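Long-range contact in nonribosomal peptide synthase (Streptomyces sp. MJ635-86F5, PDB 5JJP), which activates aliphatic beta-amino acids by adenylation, probably using ATP, as a member of the AMP-binding (ANL) family: residues T114-R124 and G141-G149. Numbering follows the deposited sequence.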
ATOM      1  N   THR A 114       7.558  -2.596   9.284  1.00 17.53           N
ATOM      2  CA  THR A 114       8.996  -2.806   9.247  1.00 17.42           C
ATOM      3  C   THR A 114       9.242  -4.286   8.941  1.00 17.04           C
ATOM      4  O   THR A 114       8.355  -5.121   9.159  1.00 18.36           O
ATOM      5  CB  THR A 114       9.525  -2.312  10.623  1.00 16.73           C
ATOM      6  OG1 THR A 114       9.886  -0.918  10.533  1.00 16.78           O
ATOM      7  CG2 THR A 114      10.648  -3.013  11.075  1.00 17.74           C
ATOM      8  N   ILE A 115      10.420  -4.629   8.466  1.00 16.96           N
ATOM      9  CA  ILE A 115      10.808  -6.036   8.391  1.00 18.56           C
ATOM     10  C   ILE A 115      12.057  -6.303   9.203  1.00 19.10           C
ATOM     11  O   ILE A 115      12.781  -5.350   9.551  1.00 18.31           O
ATOM     12  CB  ILE A 115      10.997  -6.494   6.955  1.00 18.80           C
ATOM     13  CG1 ILE A 115      11.951  -5.550   6.205  1.00 20.89           C
ATOM     14  CG2 ILE A 115       9.636  -6.520   6.259  1.00 19.55           C
ATOM     15  CD1 ILE A 115      12.433  -6.120   4.863  1.00 20.50           C
ATOM     16  N   PRO A 116      12.275  -7.586   9.561  1.00 20.29           N
ATOM     17  CA  PRO A 116      13.463  -7.956  10.334  1.00 22.60           C
ATOM     18  C   PRO A 116      14.778  -7.423   9.761  1.00 23.36           C
ATOM     19  O   PRO A 116      15.681  -7.060  10.529  1.00 23.16           O
ATOM     20  CB  PRO A 116      13.433  -9.503  10.315  1.00 22.02           C
ATOM     21  CG  PRO A 116      11.965  -9.831  10.214  1.00 21.47           C
ATOM     22  CD  PRO A 116      11.384  -8.754   9.344  1.00 20.17           C
ATOM     23  N   GLU A 117      14.850  -7.343   8.429  1.00 24.65           N
ATOM     24  CA  GLU A 117      16.051  -6.913   7.721  1.00 23.13           C
ATOM     25  C   GLU A 117      16.207  -5.410   7.680  1.00 21.83           C
ATOM     26  O   GLU A 117      17.178  -4.906   7.135  1.00 20.70           O
ATOM     27  CB  GLU A 117      16.009  -7.463   6.299  1.00 22.90           C
ATOM     28  CG  GLU A 117      16.054  -9.001   6.209  1.00 26.49           C
ATOM     29  CD  GLU A 117      14.711  -9.686   6.426  1.00 28.23           C
ATOM     30  OE1 GLU A 117      13.665  -9.043   6.321  1.00 31.34           O
ATOM     31  OE2 GLU A 117      14.703 -10.895   6.733  1.00 35.58           O
ATOM     32  N   THR A 118      15.202  -4.678   8.138  1.00 21.48           N
ATOM     33  CA  THR A 118      15.320  -3.231   8.210  1.00 21.36           C
ATOM     34  C   THR A 118      16.517  -2.894   9.149  1.00 20.93           C
ATOM     35  O   THR A 118      16.535  -3.324  10.318  1.00 19.41           O
ATOM     36  CB  THR A 118      14.045  -2.587   8.790  1.00 21.43           C
ATOM     37  OG1 THR A 118      12.907  -2.870   7.960  1.00 19.89           O
ATOM     38  CG2 THR A 118      14.210  -1.066   8.856  1.00 23.49           C
ATOM     39  N   PRO A 119      17.492  -2.123   8.650  1.00 20.57           N
ATOM     40  CA  PRO A 119      18.678  -1.779   9.437  1.00 21.31           C
ATOM     41  C   PRO A 119      18.337  -1.140  10.775  1.00 20.92           C
ATOM     42  O   PRO A 119      17.510  -0.224  10.856  1.00 19.32           O
ATOM     43  CB  PRO A 119      19.411  -0.772   8.551  1.00 22.79           C
ATOM     44  CG  PRO A 119      18.936  -1.079   7.148  1.00 22.41           C
ATOM     45  CD  PRO A 119      17.477  -1.403   7.356  1.00 21.83           C
ATOM     46  N   VAL A 120      18.981  -1.637  11.821  1.00 20.34           N
ATOM     47  CA  VAL A 120      18.750  -1.170  13.164  1.00 22.06           C
ATOM     48  C   VAL A 120      18.935   0.391  13.308  1.00 24.32           C
ATOM     49  O   VAL A 120      18.216   1.037  14.059  1.00 19.90           O
ATOM     50  CB  VAL A 120      19.619  -2.022  14.152  1.00 23.10           C
ATOM     51  CG1 VAL A 120      21.095  -1.662  13.978  1.00 25.24           C
ATOM     52  CG2 VAL A 120      19.227  -1.833  15.631  1.00 22.32           C
ATOM     53  N   GLN A 121      19.875   0.978  12.579  1.00 27.20           N
ATOM     54  CA  GLN A 121      20.069   2.409  12.617  1.00 32.91           C
ATOM     55  C   GLN A 121      18.831   3.161  12.150  1.00 29.72           C
ATOM     56  O   GLN A 121      18.431   4.156  12.758  1.00 26.67           O
ATOM     57  CB  GLN A 121      21.276   2.828  11.765  1.00 42.82           C
ATOM     58  CG  GLN A 121      21.391   4.339  11.550  1.00 54.40           C
ATOM     59  CD  GLN A 121      22.681   4.746  10.822  1.00 66.70           C
ATOM     60  OE1 GLN A 121      23.293   3.954  10.084  1.00 64.91           O
ATOM     61  NE2 GLN A 121      23.093   6.005  11.021  1.00 66.76           N
ATOM     62  N   ARG A 122      18.221   2.689  11.078  1.00 29.49           N
ATOM     63  CA  ARG A 122      16.945   3.270  10.576  1.00 29.59           C
ATOM     64  C   ARG A 122      15.789   3.054  11.533  1.00 25.68           C
ATOM     65  O   ARG A 122      15.009   3.942  11.809  1.00 27.01           O
ATOM     66  CB  ARG A 122      16.587   2.664   9.219  1.00 30.88           C
ATOM     67  CG  ARG A 122      15.394   3.337   8.581  1.00 34.73           C
ATOM     68  CD  ARG A 122      15.077   2.715   7.239  1.00 39.57           C
ATOM     69  NE  ARG A 122      13.892   3.342   6.666  1.00 44.79           N
ATOM     70  CZ  ARG A 122      13.859   4.569   6.140  1.00 38.11           C
ATOM     71  NH1 ARG A 122      14.944   5.336   6.112  1.00 35.10           N
ATOM     72  NH2 ARG A 122      12.718   5.022   5.655  1.00 38.70           N
ATOM     73  N   LEU A 123      15.719   1.865  12.069  1.00 24.72           N
ATOM     74  CA  LEU A 123      14.719   1.539  13.067  1.00 22.77           C
ATOM     75  C   LEU A 123      14.833   2.425  14.314  1.00 23.35           C
ATOM     76  O   LEU A 123      13.842   2.988  14.780  1.00 21.37           O
ATOM     77  CB  LEU A 123      14.839   0.078  13.456  1.00 20.68           C
ATOM     78  CG  LEU A 123      13.847  -0.422  14.492  1.00 19.13           C
ATOM     79  CD1 LEU A 123      12.458  -0.169  13.956  1.00 19.80           C
ATOM     80  CD2 LEU A 123      14.059  -1.903  14.748  1.00 19.31           C
ATOM     81  N   ARG A 124      16.041   2.629  14.798  1.00 26.77           N
ATOM     82  CA  ARG A 124      16.262   3.565  15.920  1.00 29.02           C
ATOM     83  C   ARG A 124      15.917   5.018  15.569  1.00 30.26           C
ATOM     84  O   ARG A 124      15.396   5.758  16.426  1.00 27.30           O
ATOM     85  CB  ARG A 124      17.688   3.489  16.456  1.00 31.58           C
ATOM     86  CG  ARG A 124      17.932   2.303  17.373  1.00 33.25           C
ATOM     87  CD  ARG A 124      19.313   2.448  18.050  1.00 37.08           C
ATOM     88  NE  ARG A 124      19.838   1.155  18.477  1.00 42.12           N
ATOM     89  CZ  ARG A 124      20.939   0.540  18.024  1.00 40.91           C
ATOM     90  NH1 ARG A 124      21.731   1.086  17.108  1.00 43.13           N
ATOM     91  NH2 ARG A 124      21.249  -0.649  18.522  1.00 39.67           N
ATOM     92  N   GLY A 141      10.154 -13.425  15.661  1.00 30.01           N
ATOM     93  CA  GLY A 141      11.019 -12.237  15.595  1.00 29.91           C
ATOM     94  C   GLY A 141      12.092 -12.280  16.649  1.00 25.90           C
ATOM     95  O   GLY A 141      11.851 -12.778  17.739  1.00 28.11           O
ATOM     96  N   SER A 142      13.273 -11.777  16.339  1.00 25.02           N
ATOM     97  CA  SER A 142      14.304 -11.702  17.356  1.00 25.85           C
ATOM     98  C   SER A 142      15.087 -10.444  17.154  1.00 23.58           C
ATOM     99  O   SER A 142      16.309 -10.441  17.126  1.00 20.99           O
ATOM    100  CB  SER A 142      15.216 -12.933  17.315  1.00 25.06           C
ATOM    101  OG  SER A 142      15.904 -12.976  16.059  1.00 24.51           O
ATOM    102  N   ARG A 143      14.364  -9.345  17.058  1.00 23.35           N
ATOM    103  CA  ARG A 143      15.048  -8.089  16.798  1.00 21.01           C
ATOM    104  C   ARG A 143      15.940  -7.711  17.998  1.00 20.44           C
ATOM    105  O   ARG A 143      15.483  -7.684  19.131  1.00 19.41           O
ATOM    106  CB  ARG A 143      14.008  -6.999  16.487  1.00 20.69           C
ATOM    107  CG  ARG A 143      14.555  -5.562  16.535  1.00 20.55           C
ATOM    108  CD  ARG A 143      15.516  -5.289  15.374  1.00 21.18           C
ATOM    109  NE  ARG A 143      14.806  -5.044  14.132  1.00 20.94           N
ATOM    110  CZ  ARG A 143      15.379  -4.628  13.018  1.00 24.53           C
ATOM    111  NH1 ARG A 143      16.691  -4.382  12.970  1.00 27.15           N
ATOM    112  NH2 ARG A 143      14.638  -4.434  11.943  1.00 24.24           N
ATOM    113  N   GLU A 144      17.168  -7.324  17.709  1.00 21.80           N
ATOM    114  CA  GLU A 144      18.113  -6.754  18.664  1.00 25.96           C
ATOM    115  C   GLU A 144      18.291  -5.245  18.461  1.00 24.11           C
ATOM    116  O   GLU A 144      18.053  -4.717  17.368  1.00 20.33           O
ATOM    117  CB  GLU A 144      19.562  -7.262  18.402  1.00 30.43           C
ATOM    118  CG  GLU A 144      19.990  -8.699  18.676  1.00 39.54           C
ATOM    119  CD  GLU A 144      21.363  -9.031  18.021  1.00 44.44           C
ATOM    120  OE1 GLU A 144      21.849  -8.276  17.142  1.00 39.01           O
ATOM    121  OE2 GLU A 144      21.963 -10.079  18.396  1.00 48.47           O
ATOM    122  N   GLY A 145      18.799  -4.582  19.500  1.00 24.71           N
ATOM    123  CA  GLY A 145      19.082  -3.119  19.471  1.00 25.61           C
ATOM    124  C   GLY A 145      17.940  -2.230  19.975  1.00 24.93           C
ATOM    125  O   GLY A 145      17.976  -1.008  19.816  1.00 23.48           O
ATOM    126  N   LEU A 146      16.909  -2.832  20.550  1.00 24.12           N
ATOM    127  CA  LEU A 146      15.774  -2.016  20.985  1.00 25.89           C
ATOM    128  C   LEU A 146      16.018  -1.220  22.282  1.00 27.92           C
ATOM    129  O   LEU A 146      16.698  -1.701  23.199  1.00 31.05           O
ATOM    130  CB  LEU A 146      14.544  -2.847  21.204  1.00 24.89           C
ATOM    131  CG  LEU A 146      14.003  -3.474  19.927  1.00 24.57           C
ATOM    132  CD1 LEU A 146      13.081  -4.602  20.293  1.00 25.00           C
ATOM    133  CD2 LEU A 146      13.291  -2.489  19.015  1.00 24.28           C
ATOM    134  N   PRO A 147      15.453  -0.015  22.368  1.00 26.40           N
ATOM    135  CA  PRO A 147      15.578   0.643  23.670  1.00 26.75           C
ATOM    136  C   PRO A 147      14.828  -0.119  24.786  1.00 24.89           C
ATOM    137  O   PRO A 147      13.740  -0.632  24.588  1.00 26.77           O
ATOM    138  CB  PRO A 147      15.098   2.088  23.385  1.00 25.56           C
ATOM    139  CG  PRO A 147      15.024   2.208  21.885  1.00 26.79           C
ATOM    140  CD  PRO A 147      14.786   0.836  21.368  1.00 26.08           C
ATOM    141  N   PRO A 148      15.492  -0.320  25.915  1.00 26.40           N
ATOM    142  CA  PRO A 148      14.787  -0.675  27.129  1.00 26.40           C
ATOM    143  C   PRO A 148      13.928   0.512  27.617  1.00 28.04           C
ATOM    144  O   PRO A 148      14.222   1.675  27.279  1.00 30.52           O
ATOM    145  CB  PRO A 148      15.917  -0.898  28.131  1.00 27.44           C
ATOM    146  CG  PRO A 148      17.209  -0.653  27.447  1.00 27.59           C
ATOM    147  CD  PRO A 148      16.916   0.004  26.144  1.00 28.13           C
ATOM    148  N   GLY A 149      12.813   0.286  28.301  1.00 30.73           N
ATOM    149  CA  GLY A 149      11.827  -0.734  28.009  1.00 25.87           C
ATOM    150  C   GLY A 149      10.745  -0.199  27.081  1.00 21.85           C
ATOM    151  O   GLY A 149       9.681   0.262  27.480  1.00 24.10           O
TER
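Arg143 leaves its loop with CG anti to the backbone N (chi1 166°) and then bends at chi2 (69°) and chi3 (78°), which carries its guanidinium to Thr118, just ahead of helix 120-130. In this five-layered alpha-beta-alpha-beta-alpha sandwich the contact ties the connection after edge strand 111-114 to the loop joining strands 134-138 and 151-156 of the same mixed sheet. The guanidinium grips one oxygen end-on: NH2 reaches Thr118 O at 2.7 Å in the carbonyl plane, on a lone pair, while NH1 comes to it nearly along the C=O axis. The Leu123 methyl CD2 sits over one face, toward its rim, 3.3 Å from Arg143 NE; Pro116 O lies over the opposite face. NE also forms a salt bridge with Glu90. A leucine in place of Arg143 would probably leave Thr118 O without both donors and Glu90 without its cationic mate. Val120 CG2 packs 3.6 Å from Glu144 O and over the centre of the Arg124 guanidinium. A CB on Gly145 would clash with Val120 CG2 and Arg124 NH2, and at these backbone angles would also press on Glu144 O. Extended from CG to NE, Arg124 donates from NE to a lone pair of Gly145 O at 3.2 Å, the oxygen tilted a little from the guanidinium plane.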